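Local coordinates for protein argonaute (Marinitoga piezophila, PDB 5I4A) that uses short guide RNAs with a 5'-hydroxyl end to bind complementary target strands and cleave single-stranded DNA, preferring manganese for the reaction, at residues Ser288-Gln294 / Glu428-Ile433; Leu489-Glu493 / Ile528-Phe532. One frame throughout, in Å; residues are numbered along the deposited sequence.

Contact 1 of 2, residues Ser288-Gln294 / Glu428-Ile433; sequences SFYKNEQ and ECKPFI
Pro431 lies flat against one face of the Phe289 ring: its CA stands 3.7 Å from the ring centroid, almost on the normal, and CB and CG continue over CE1, CZ and CE2. At the edge of the same ring, in its plane, is Cys429 CB, with the sulfur farther out along that edge in a sulfur-aromatic contact. The Tyr290 ring receives Ile433 over one face, CG1 above the centre and CD1 3.5 Å from CZ. Tyr290 is turned there by a first torsion of 180°, which sets CG opposite its own backbone N.

Between the two rings the backbones join. Lys291 N gives a bond of 3.0 Å to Lys430 O, and Lys430 N returns one of 2.9 Å to Lys291 O. Tyr290 N bonds to Pro431 O at 3.1 Å from above the carbonyl plane, 72° out of it. The aliphatic part of Lys291 runs past Glu428 O, whereas the ammonium of Lys430 leads away to Asp471 and Thr469. Asn292 turns OD1 back to Gln294 N in an Asx turn and sets the same oxygen 3.4 Å from Cys429 SG.

With Tyr290 and Lys291 both facing Lys430, this single antiparallel bridge forms a classic beta bulge, joining the end of linker L2 to the start of the PIWI domain.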
loop_
_atom_site.group_PDB
_atom_site.type_symbol
_atom_site.label_atom_id
_atom_site.label_comp_id
_atom_site.label_asym_id
_atom_site.label_seq_id
_atom_site.Cartn_x
_atom_site.Cartn_y
_atom_site.Cartn_z
ATOM N N SER A 288 3.923 -30.026 9.772
ATOM C CA SER A 288 5.292 -29.608 10.059
ATOM C C SER A 288 5.908 -28.804 8.918
ATOM O O SER A 288 5.403 -28.831 7.791
ATOM C CB SER A 288 6.162 -30.826 10.390
ATOM O OG SER A 288 7.400 -30.432 10.965
ATOM N N PHE A 289 6.985 -28.071 9.214
ATOM C CA PHE A 289 7.723 -27.348 8.185
ATOM C C PHE A 289 8.107 -28.286 7.050
ATOM O O PHE A 289 8.502 -29.430 7.281
ATOM C CB PHE A 289 8.999 -26.723 8.759
ATOM C CG PHE A 289 8.819 -25.346 9.337
ATOM C CD1 PHE A 289 7.571 -24.888 9.732
ATOM C CD2 PHE A 289 9.910 -24.504 9.479
ATOM C CE1 PHE A 289 7.422 -23.617 10.264
ATOM C CE2 PHE A 289 9.768 -23.233 10.007
ATOM C CZ PHE A 289 8.522 -22.789 10.399
ATOM N N TYR A 290 7.995 -27.787 5.816
ATOM C CA TYR A 290 8.504 -28.522 4.663
ATOM C C TYR A 290 9.955 -28.940 4.877
ATOM O O TYR A 290 10.343 -30.070 4.559
ATOM C CB TYR A 290 8.369 -27.663 3.405
ATOM C CG TYR A 290 8.870 -28.310 2.132
ATOM C CD1 TYR A 290 8.184 -29.369 1.550
ATOM C CD2 TYR A 290 10.018 -27.846 1.501
ATOM C CE1 TYR A 290 8.634 -29.957 0.383
ATOM C CE2 TYR A 290 10.476 -28.427 0.332
ATOM C CZ TYR A 290 9.780 -29.483 -0.221
ATOM O OH TYR A 290 10.229 -30.066 -1.383
ATOM N N LYS A 291 10.763 -28.047 5.438
ATOM C CA LYS A 291 12.155 -28.333 5.753
ATOM C C LYS A 291 12.495 -27.694 7.088
ATOM O O LYS A 291 12.293 -26.490 7.271
ATOM C CB LYS A 291 13.090 -27.805 4.660
ATOM C CG LYS A 291 14.562 -28.072 4.912
ATOM C CD LYS A 291 15.412 -26.999 4.254
ATOM C CE LYS A 291 16.698 -27.566 3.683
ATOM N NZ LYS A 291 16.684 -27.533 2.193
ATOM N N ASN A 292 12.994 -28.503 8.017
ATOM C CA ASN A 292 13.461 -27.988 9.298
ATOM C C ASN A 292 14.621 -28.843 9.791
ATOM O O ASN A 292 15.735 -28.738 9.265
ATOM C CB ASN A 292 12.321 -27.956 10.321
ATOM C CG ASN A 292 12.604 -27.017 11.485
ATOM O OD1 ASN A 292 13.748 -26.868 11.914
ATOM N ND2 ASN A 292 11.557 -26.379 11.999
ATOM N N GLU A 293 14.364 -29.702 10.781
ATOM C CA GLU A 293 15.399 -30.515 11.424
ATOM C C GLU A 293 16.511 -29.647 12.004
ATOM O O GLU A 293 17.655 -30.089 12.138
ATOM C CB GLU A 293 15.991 -31.559 10.467
ATOM C CG GLU A 293 14.970 -32.393 9.700
ATOM C CD GLU A 293 14.625 -31.797 8.348
ATOM O OE1 GLU A 293 13.453 -31.416 8.149
ATOM O OE2 GLU A 293 15.530 -31.703 7.487
ATOM N N GLN A 294 16.182 -28.401 12.349
ATOM C CA GLN A 294 17.128 -27.433 12.875
ATOM C C GLN A 294 16.838 -27.152 14.345
ATOM O O GLN A 294 15.693 -27.274 14.793
ATOM C CB GLN A 294 17.063 -26.115 12.093
ATOM C CG GLN A 294 17.199 -26.273 10.584
ATOM C CD GLN A 294 18.586 -26.728 10.166
ATOM O OE1 GLN A 294 18.741 -27.678 9.396
ATOM N NE2 GLN A 294 19.603 -26.042 10.670
ATOM N N GLU A 428 17.968 -21.879 7.264
ATOM C CA GLU A 428 17.984 -23.296 6.925
ATOM C C GLU A 428 16.606 -23.935 6.998
ATOM O O GLU A 428 16.474 -25.124 6.685
ATOM C CB GLU A 428 18.956 -24.055 7.832
ATOM C CG GLU A 428 20.422 -23.710 7.602
ATOM C CD GLU A 428 20.807 -22.365 8.188
ATOM O OE1 GLU A 428 20.182 -21.955 9.191
ATOM O OE2 GLU A 428 21.726 -21.716 7.642
ATOM N N CYS A 429 15.584 -23.186 7.398
ATOM C CA CYS A 429 14.219 -23.684 7.448
ATOM C C CYS A 429 13.427 -23.229 6.226
ATOM O O CYS A 429 13.767 -22.241 5.566
ATOM C CB CYS A 429 13.514 -23.214 8.723
ATOM S SG CYS A 429 14.135 -23.954 10.243
ATOM N N LYS A 430 12.369 -23.968 5.934
ATOM C CA LYS A 430 11.409 -23.594 4.892
ATOM C C LYS A 430 10.041 -24.056 5.367
ATOM O O LYS A 430 9.742 -25.260 5.360
ATOM C CB LYS A 430 11.760 -24.197 3.536
ATOM C CG LYS A 430 10.754 -23.872 2.433
ATOM C CD LYS A 430 10.538 -22.370 2.283
ATOM C CE LYS A 430 11.790 -21.660 1.793
ATOM N NZ LYS A 430 11.566 -20.190 1.700
ATOM N N PRO A 431 9.195 -23.132 5.831
ATOM C CA PRO A 431 7.873 -23.537 6.336
ATOM C C PRO A 431 7.034 -24.297 5.322
ATOM O O PRO A 431 6.294 -25.208 5.710
ATOM C CB PRO A 431 7.229 -22.199 6.717
ATOM C CG PRO A 431 8.400 -21.324 7.075
ATOM C CD PRO A 431 9.481 -21.712 6.099
ATOM N N PHE A 432 7.138 -23.962 4.039
ATOM C CA PHE A 432 6.331 -24.586 2.999
ATOM C C PHE A 432 6.861 -24.139 1.645
ATOM O O PHE A 432 7.535 -23.112 1.532
ATOM C CB PHE A 432 4.848 -24.212 3.135
ATOM C CG PHE A 432 4.584 -22.736 3.005
ATOM C CD1 PHE A 432 4.493 -22.137 1.758
ATOM C CD2 PHE A 432 4.423 -21.945 4.131
ATOM C CE1 PHE A 432 4.261 -20.781 1.636
ATOM C CE2 PHE A 432 4.181 -20.586 4.015
ATOM C CZ PHE A 432 4.100 -20.005 2.765
ATOM N N ILE A 433 6.527 -24.911 0.616
ATOM C CA ILE A 433 6.660 -24.456 -0.760
ATOM C C ILE A 433 5.293 -24.568 -1.415
ATOM O O ILE A 433 4.468 -25.403 -1.033
ATOM C CB ILE A 433 7.725 -25.241 -1.559
ATOM C CG1 ILE A 433 7.273 -26.682 -1.805
ATOM C CG2 ILE A 433 9.065 -25.203 -0.842
ATOM C CD1 ILE A 433 8.256 -27.494 -2.621
#

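Contact 2 of 2, residues Leu489-Glu493 / Ile528-Phe532; sequences LDILE and IIKNF
Glu493 lies over one face of the Phe532 ring, with a CH-pi contact from its CB, which sits 3.7 Å from the ring centroid and almost on the normal; CA of the same glutamate approaches Phe532 CE1 at 3.6 Å. From there the glutamate chain runs on in extended form, and its carboxylate, 11° from parallel to the ring, lies past the rim beside Phe532 CG and CB. On the opposite face lies Ile529 O, the carbonyl one turn earlier in the ring's own helix, so the phenyl group is sandwiched between its own backbone and the neighbouring side chain. A first torsion of 74° puts Phe532 CG between its backbone N and carbonyl carbon, which folds the ring back over that carbonyl. Two leucine methyls meet the ring's edge: Leu492 CD2 in its plane, 3.8 Å from CZ, and Leu489 CD2 at CE2.

The aliphatic contacts belong to Leu489, which spreads its two methyls over the other helix. CD1 reaches Ile528 CG2 at 4.1 Å, and CD2 meets Ile529 CG1 at a modelled 3.2 Å, short for two carbons and so to be read with caution. Leu489 and Ile529 both also touch Glu524, in the loop before helix 526-532. The side chain of Glu485, an inferred active-site residue one turn before Leu489, is about 4 Å from that of Leu489.

No hydrogen bond or salt bridge crosses between the segments, which run in nearly the same direction, their axes 24° apart and 10.8 Å from each other at closest approach. The carboxylate of Glu493 probably adds little attraction to the ring; the contact is essentially apolar, without a directional bond, and probably rests on shape fit and dispersion.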
loop_
_atom_site.group_PDB
_atom_site.type_symbol
_atom_site.label_atom_id
_atom_site.label_comp_id
_atom_site.label_asym_id
_atom_site.label_seq_id
_atom_site.Cartn_x
_atom_site.Cartn_y
_atom_site.Cartn_z
ATOM N N LEU A 489 18.484 5.902 -13.098
ATOM C CA LEU A 489 18.463 4.658 -13.862
ATOM C C LEU A 489 19.811 3.957 -13.873
ATOM O O LEU A 489 19.865 2.733 -14.048
ATOM C CB LEU A 489 18.010 4.956 -15.289
ATOM C CG LEU A 489 16.541 4.877 -15.752
ATOM C CD1 LEU A 489 16.418 5.703 -16.966
ATOM C CD2 LEU A 489 16.214 3.463 -16.074
ATOM N N ASP A 490 20.895 4.699 -13.666
ATOM C CA ASP A 490 22.189 4.050 -13.478
ATOM C C ASP A 490 22.180 3.186 -12.223
ATOM O O ASP A 490 22.505 1.990 -12.265
ATOM C CB ASP A 490 23.314 5.086 -13.397
ATOM C CG ASP A 490 23.615 5.740 -14.735
ATOM O OD1 ASP A 490 23.292 5.147 -15.793
ATOM O OD2 ASP A 490 24.192 6.845 -14.731
ATOM N N ILE A 491 21.749 3.769 -11.103
ATOM C CA ILE A 491 21.707 3.038 -9.843
ATOM C C ILE A 491 20.741 1.864 -9.936
ATOM O O ILE A 491 21.016 0.776 -9.417
ATOM C CB ILE A 491 21.342 3.986 -8.685
ATOM C CG1 ILE A 491 22.419 5.056 -8.507
ATOM C CG2 ILE A 491 21.168 3.208 -7.387
ATOM C CD1 ILE A 491 23.737 4.513 -7.996
ATOM N N LEU A 492 19.594 2.068 -10.594
ATOM C CA LEU A 492 18.650 0.975 -10.817
ATOM C C LEU A 492 19.340 -0.203 -11.489
ATOM O O LEU A 492 19.229 -1.349 -11.036
ATOM C CB LEU A 492 17.474 1.463 -11.669
ATOM C CG LEU A 492 16.140 0.703 -11.748
ATOM C CD1 LEU A 492 15.157 1.494 -12.600
ATOM C CD2 LEU A 492 16.261 -0.722 -12.287
ATOM N N GLU A 493 20.055 0.067 -12.581
ATOM C CA GLU A 493 20.786 -0.989 -13.271
ATOM C C GLU A 493 21.781 -1.669 -12.340
ATOM O O GLU A 493 21.904 -2.898 -12.342
ATOM C CB GLU A 493 21.498 -0.410 -14.493
ATOM C CG GLU A 493 22.515 -1.340 -15.127
ATOM C CD GLU A 493 23.123 -0.752 -16.387
ATOM O OE1 GLU A 493 24.010 -1.400 -16.982
ATOM O OE2 GLU A 493 22.708 0.358 -16.782
ATOM N N ILE A 528 15.583 2.447 -22.032
ATOM C CA ILE A 528 16.839 2.257 -21.311
ATOM C C ILE A 528 16.735 1.056 -20.379
ATOM O O ILE A 528 17.608 0.179 -20.366
ATOM C CB ILE A 528 17.212 3.534 -20.537
ATOM C CG1 ILE A 528 17.499 4.689 -21.499
ATOM C CG2 ILE A 528 18.403 3.275 -19.625
ATOM C CD1 ILE A 528 18.831 4.580 -22.211
ATOM N N ILE A 529 15.662 1.003 -19.584
ATOM C CA ILE A 529 15.433 -0.153 -18.718
ATOM C C ILE A 529 15.370 -1.422 -19.551
ATOM O O ILE A 529 16.088 -2.394 -19.289
ATOM C CB ILE A 529 14.148 0.032 -17.889
ATOM C CG1 ILE A 529 14.058 1.447 -17.345
ATOM C CG2 ILE A 529 14.114 -0.941 -16.730
ATOM C CD1 ILE A 529 12.989 1.658 -16.297
ATOM N N LYS A 530 14.530 -1.410 -20.592
ATOM C CA LYS A 530 14.300 -2.587 -21.425
ATOM C C LYS A 530 15.606 -3.247 -21.855
ATOM O O LYS A 530 15.727 -4.477 -21.836
ATOM C CB LYS A 530 13.481 -2.183 -22.653
ATOM C CG LYS A 530 12.568 -3.260 -23.196
ATOM C CD LYS A 530 12.311 -3.058 -24.678
ATOM C CE LYS A 530 12.507 -4.355 -25.448
ATOM N NZ LYS A 530 13.798 -5.013 -25.088
ATOM N N ASN A 531 16.603 -2.440 -22.225
ATOM C CA ASN A 531 17.835 -2.992 -22.779
ATOM C C ASN A 531 18.710 -3.621 -21.698
ATOM O O ASN A 531 19.157 -4.765 -21.842
ATOM C CB ASN A 531 18.604 -1.907 -23.531
ATOM C CG ASN A 531 19.995 -2.356 -23.936
ATOM O OD1 ASN A 531 20.163 -3.123 -24.885
ATOM N ND2 ASN A 531 21.002 -1.878 -23.215
ATOM N N PHE A 532 18.975 -2.892 -20.606
ATOM C CA PHE A 532 19.915 -3.424 -19.623
ATOM C C PHE A 532 19.305 -4.537 -18.781
ATOM O O PHE A 532 20.051 -5.264 -18.115
ATOM C CB PHE A 532 20.489 -2.307 -18.727
ATOM C CG PHE A 532 19.534 -1.756 -17.681
ATOM C CD1 PHE A 532 19.127 -2.516 -16.588
ATOM C CD2 PHE A 532 19.113 -0.437 -17.753
ATOM C CE1 PHE A 532 18.273 -1.995 -15.634
ATOM C CE2 PHE A 532 18.268 0.093 -16.795
ATOM C CZ PHE A 532 17.845 -0.687 -15.735
#

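In the fold
From the N terminus the chain passes through the N-terminal domain, linker L1, PAZ and most of linker L2 before reaching 288-294. Contact 1 then closes a long loop of 133 intervening residues that includes the whole Mid domain, bringing the end of L2 back against the start of PIWI. The strands of the RNase H fold follow, and contact 2 opens on helix 485-507; its shorter loop carries strand 513-519 and returns on helix 526-532. The two loops are in series, neither nested nor crossed, with centres 36 Å apart. Contact 1 joins linker L2 to the PIWI domain, whereas contact 2 ties two helices within PIWI.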